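Local coordinates for protein ebony (Drosophila melanogaster, PDB 6DYR) that probably couples beta-alanine to amines such as histamine, this C-terminal domain of the longer protein holding the amide product carcinine, at residues Leu120-Met125 against Ile159-Thr164. Sequence-based numbering, arbitrary orientation.
With HJD (N-[2-(1H-imidazol-5-yl)ethyl]-beta-alaninamide), chain B.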
# COMPACT_ATOMS: atom_id res chain seq x y z
N LEU A 120 -11.76 -1.67 4.45
CA LEU A 120 -10.84 -0.57 4.21
C LEU A 120 -9.55 -1.15 3.64
O LEU A 120 -8.81 -1.85 4.34
CB LEU A 120 -10.57 0.22 5.49
CG LEU A 120 -9.68 1.44 5.28
CD1 LEU A 120 -10.37 2.45 4.38
CD2 LEU A 120 -9.29 2.07 6.61
N HIS A 121 -9.28 -0.89 2.36
CA HIS A 121 -8.10 -1.42 1.69
C HIS A 121 -6.97 -0.41 1.86
O HIS A 121 -6.95 0.63 1.20
CB HIS A 121 -8.38 -1.70 0.22
CG HIS A 121 -7.31 -2.51 -0.46
ND1 HIS A 121 -7.11 -2.49 -1.82
CD2 HIS A 121 -6.39 -3.36 0.04
CE1 HIS A 121 -6.11 -3.29 -2.13
NE2 HIS A 121 -5.65 -3.84 -1.02
N SER A 122 -6.04 -0.71 2.76
CA SER A 122 -4.80 0.06 2.86
C SER A 122 -3.85 -0.48 1.80
O SER A 122 -2.98 -1.32 2.05
CB SER A 122 -4.21 -0.05 4.26
OG SER A 122 -2.91 0.51 4.32
N PHE A 123 -4.04 0.00 0.57
CA PHE A 123 -3.34 -0.58 -0.56
C PHE A 123 -1.94 -0.01 -0.78
O PHE A 123 -1.11 -0.67 -1.42
CB PHE A 123 -4.16 -0.42 -1.85
CG PHE A 123 -4.17 0.98 -2.40
CD1 PHE A 123 -5.06 1.92 -1.93
CD2 PHE A 123 -3.28 1.34 -3.40
CE1 PHE A 123 -5.07 3.21 -2.44
CE2 PHE A 123 -3.28 2.63 -3.92
CZ PHE A 123 -4.18 3.56 -3.44
N MET A 124 -1.65 1.18 -0.25
CA MET A 124 -0.33 1.75 -0.45
C MET A 124 0.06 2.58 0.77
O MET A 124 -0.76 3.32 1.32
CB MET A 124 -0.28 2.61 -1.72
CG MET A 124 1.06 2.55 -2.45
SD MET A 124 0.95 2.96 -4.20
CE MET A 124 0.04 1.55 -4.84
N MET A 125 1.31 2.44 1.18
CA MET A 125 1.86 3.16 2.32
C MET A 125 3.32 3.46 2.03
O MET A 125 4.08 2.56 1.69
CB MET A 125 1.71 2.35 3.61
CG MET A 125 2.07 3.09 4.88
SD MET A 125 1.56 2.21 6.37
CE MET A 125 -0.22 2.30 6.25
N ILE A 159 -9.47 -3.60 8.44
CA ILE A 159 -8.42 -3.10 7.56
C ILE A 159 -7.84 -4.28 6.79
O ILE A 159 -7.56 -5.34 7.37
CB ILE A 159 -7.32 -2.36 8.35
CG1 ILE A 159 -7.92 -1.14 9.04
CG2 ILE A 159 -6.17 -1.97 7.43
CD1 ILE A 159 -6.92 -0.39 9.90
N PHE A 160 -7.67 -4.10 5.48
CA PHE A 160 -7.26 -5.16 4.57
C PHE A 160 -6.07 -4.66 3.76
O PHE A 160 -6.11 -3.56 3.21
CB PHE A 160 -8.43 -5.52 3.65
CG PHE A 160 -8.16 -6.68 2.72
CD1 PHE A 160 -7.87 -7.93 3.22
CD2 PHE A 160 -8.25 -6.51 1.35
CE1 PHE A 160 -7.66 -9.00 2.36
CE2 PHE A 160 -8.04 -7.56 0.49
CZ PHE A 160 -7.74 -8.81 0.99
N THR A 161 -5.01 -5.47 3.70
CA THR A 161 -3.82 -5.04 2.99
C THR A 161 -2.96 -6.25 2.66
O THR A 161 -3.02 -7.28 3.34
CB THR A 161 -3.01 -4.03 3.81
OG1 THR A 161 -1.86 -3.63 3.06
CG2 THR A 161 -2.55 -4.65 5.12
N THR A 162 -2.17 -6.10 1.60
CA THR A 162 -1.14 -7.07 1.24
C THR A 162 0.22 -6.43 1.51
O THR A 162 0.55 -5.40 0.92
CB THR A 162 -1.26 -7.49 -0.22
OG1 THR A 162 -2.51 -8.15 -0.41
CG2 THR A 162 -0.15 -8.45 -0.60
N ASN A 163 0.99 -7.04 2.41
CA ASN A 163 2.28 -6.50 2.82
C ASN A 163 3.38 -7.24 2.08
O ASN A 163 3.48 -8.47 2.17
CB ASN A 163 2.44 -6.60 4.33
CG ASN A 163 1.59 -5.58 5.06
OD1 ASN A 163 1.60 -4.40 4.72
ND2 ASN A 163 0.83 -6.03 6.05
N THR A 164 4.21 -6.49 1.36
CA THR A 164 5.19 -7.05 0.45
C THR A 164 6.63 -6.85 0.89
O THR A 164 7.53 -7.39 0.24
CB THR A 164 5.00 -6.46 -0.96
OG1 THR A 164 4.93 -5.03 -0.86
CG2 THR A 164 3.71 -6.98 -1.58
N1 HJD B . 1.76 -2.37 -4.22
C2 HJD B . 2.55 -2.99 -3.27
N3 HJD B . 1.44 -2.37 0.28
C4 HJD B . 2.04 -3.35 -1.92
N4 HJD B . -0.00 -1.91 4.73
C5 HJD B . 2.23 -2.22 -0.93
C6 HJD B . 1.34 -1.40 1.19
C1 HJD B . 3.77 -3.14 -3.85
C3 HJD B . 2.51 -2.18 -5.31
C7 HJD B . 0.33 -1.61 2.30
C8 HJD B . 0.96 -1.62 3.67
N2 HJD B . 3.73 -2.63 -5.13
O1 HJD B . 2.01 -0.38 1.13
O HOH W 1 -1.77 -3.65 -0.05
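Thr161 and Ser122 meet where two parallel strands, paired through Leu120–Ile159 and His121–Phe160, begin to part: a worked example of a sheet splayed to admit a ligand. The last backbone bond of the pairing runs from Ser122 N to Phe160 O (2.9 Å). Beyond it a side chain takes over, Thr161 OG1 donating to Ser122 O at 2.8 Å from slightly off the carbonyl plane. With OG1 anti to the backbone N (chi1 -179°), the same hydroxyl accepts from the ligand amine N4 at 3.0 Å. A valine here would probably cost Ser122 O its hydroxyl donor and leave the amine with little more than its weak bond to Asn163 OD1. Further along, the amide spans the gap: Thr162 O takes its N3 (3.2 Å), while Met125 N gives a weak bond to O1. The His121 ring presents its CD2 edge to Phe160 O (3.2 Å) and is inclined to the Phe160 ring at 38°, neither stacked nor perpendicular; Phe123 CB lies over one face of the imidazole, toward its rim. Glu104 of helix 93-111 binds both His121 NE2 and Thr162 OG1. Across the sheet, Leu120 and Ile159 rest on Ala151 of helix 133-153, the crossover of a beta-alpha-beta unit flanked by strands 71-80 and 205-212, consistent with a GNAT-like fold.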